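Local atomic coordinates of glycosyl hydrolase family 88 (Pedobacter heparinus, PDB entry 3WIW), a protein that hydrolyses unsaturated glucuronyl saccharides, with specificity for those derived from heparin. Residues 179-182 with 183-186. Numbering follows the deposited sequence.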
loop_
_atom_site.group_PDB
_atom_site.type_symbol
_atom_site.label_atom_id
_atom_site.label_comp_id
_atom_site.label_asym_id
_atom_site.label_seq_id
_atom_site.Cartn_x
_atom_site.Cartn_y
_atom_site.Cartn_z
ATOM N N LEU A 179 1.040 -4.137 9.382
ATOM C CA LEU A 179 0.282 -4.891 10.382
ATOM C C LEU A 179 -0.526 -6.039 9.785
ATOM O O LEU A 179 -0.757 -7.038 10.468
ATOM C CB LEU A 179 -0.639 -3.973 11.179
ATOM C CG LEU A 179 0.043 -2.796 11.868
ATOM C CD1 LEU A 179 -0.995 -2.045 12.684
ATOM C CD2 LEU A 179 1.249 -3.231 12.701
ATOM N N GLU A 180 -0.928 -5.913 8.515
ATOM C CA GLU A 180 -1.798 -6.922 7.906
ATOM C C GLU A 180 -1.116 -8.303 7.980
ATOM O O GLU A 180 -1.740 -9.322 8.313
ATOM C CB GLU A 180 -2.138 -6.549 6.460
ATOM C CG GLU A 180 -3.232 -7.474 5.926
ATOM C CD GLU A 180 -3.655 -7.174 4.515
ATOM O OE1 GLU A 180 -4.354 -8.014 3.912
ATOM O OE2 GLU A 180 -3.352 -6.078 4.027
ATOM N N TYR A 181 0.174 -8.311 7.661
ATOM C CA TYR A 181 1.005 -9.503 7.743
ATOM C C TYR A 181 0.910 -10.155 9.123
ATOM O O TYR A 181 0.695 -11.379 9.229
ATOM C CB TYR A 181 2.436 -9.099 7.448
ATOM C CG TYR A 181 3.451 -10.232 7.276
ATOM C CD1 TYR A 181 3.096 -11.588 7.191
ATOM C CD2 TYR A 181 4.811 -9.898 7.169
ATOM C CE1 TYR A 181 4.096 -12.566 7.005
ATOM C CE2 TYR A 181 5.788 -10.832 6.974
ATOM C CZ TYR A 181 5.441 -12.165 6.897
ATOM O OH TYR A 181 6.449 -13.071 6.690
ATOM N N LEU A 182 1.021 -9.368 10.193
ATOM C CA LEU A 182 0.975 -9.929 11.542
ATOM C C LEU A 182 -0.419 -10.374 11.951
ATOM O O LEU A 182 -0.533 -11.353 12.693
ATOM C CB LEU A 182 1.507 -8.941 12.568
ATOM C CG LEU A 182 3.009 -8.767 12.684
ATOM C CD1 LEU A 182 3.325 -7.866 13.869
ATOM C CD2 LEU A 182 3.681 -10.118 12.839
ATOM N N TYR A 183 -1.470 -9.647 11.571
ATOM C CA TYR A 183 -2.814 -10.150 11.879
ATOM C C TYR A 183 -3.017 -11.533 11.266
ATOM O O TYR A 183 -3.496 -12.468 11.924
ATOM C CB TYR A 183 -3.899 -9.227 11.350
ATOM C CG TYR A 183 -4.017 -7.857 11.992
ATOM C CD1 TYR A 183 -4.137 -7.694 13.372
ATOM C CD2 TYR A 183 -4.090 -6.712 11.191
ATOM C CE1 TYR A 183 -4.281 -6.428 13.920
ATOM C CE2 TYR A 183 -4.228 -5.450 11.741
ATOM C CZ TYR A 183 -4.331 -5.314 13.100
ATOM O OH TYR A 183 -4.488 -4.060 13.648
ATOM N N TRP A 184 -2.620 -11.676 10.008
ATOM C CA TRP A 184 -2.754 -12.936 9.294
ATOM C C TRP A 184 -1.899 -14.014 9.952
ATOM O O TRP A 184 -2.368 -15.114 10.223
ATOM C CB TRP A 184 -2.353 -12.771 7.812
ATOM C CG TRP A 184 -2.235 -14.095 7.131
ATOM C CD1 TRP A 184 -3.250 -14.839 6.599
ATOM C CD2 TRP A 184 -1.034 -14.881 6.987
ATOM N NE1 TRP A 184 -2.743 -16.029 6.115
ATOM C CE2 TRP A 184 -1.390 -16.077 6.339
ATOM C CE3 TRP A 184 0.313 -14.663 7.312
ATOM C CZ2 TRP A 184 -0.447 -17.070 6.014
ATOM C CZ3 TRP A 184 1.257 -15.652 6.998
ATOM C CH2 TRP A 184 0.866 -16.841 6.361
ATOM N N ALA A 185 -0.637 -13.698 10.226
ATOM C CA ALA A 185 0.303 -14.694 10.748
ATOM C C ALA A 185 -0.054 -15.134 12.170
ATOM O O ALA A 185 0.090 -16.307 12.520
ATOM C CB ALA A 185 1.715 -14.133 10.707
ATOM N N GLY A 186 -0.523 -14.203 12.997
ATOM C CA GLY A 186 -0.940 -14.524 14.344
ATOM C C GLY A 186 -2.012 -15.592 14.345
ATOM O O GLY A 186 -1.982 -16.509 15.169
#
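Residues 179-182 and 183-186 form consecutive turns of one alpha helix, joined by four hydrogen bonds from the N-H of residue i+4 to the O of residue i: Tyr183 N to Leu179 O (2.9 Å), Trp184 N to Glu180 O, Ala185 N to Tyr181 O and Gly186 N to Leu182 O. The Tyr183 ring runs back along the helix toward Leu179. Its CG lies beside the backbone N (chi1 -67°), which brings Tyr183 CD2 to 3.4 Å from Leu179 O. Further out, Tyr183 CE2 packs on Leu179 CB at 3.9 Å. Tyr181 and Trp184 make the second side-chain pair. With CG anti to the backbone N in both (chi1 -171° and 169°), the two rings come together, Trp184 CE3 lying 4.1 Å from Tyr181 CD1 at the edge of the tyrosine ring. Tyr181 O, already hydrogen-bonded to Ala185 N, also lies in plane at the indole edge, 3.8 Å from Trp184 CE3. Ala185 CB sits 3.3 Å from this same Tyr181 O. Both tyrosine hydroxyls are hydrogen-bonded to neighbouring helices: Tyr183 OH to Ser258 OG, and Tyr181 OH to Leu141 O. In the alpha6/alpha6-barrel, Tyr183 packs against helices 192-208 and 245-262, while Tyr181 and Trp184 face helices 117-132 and 138-150.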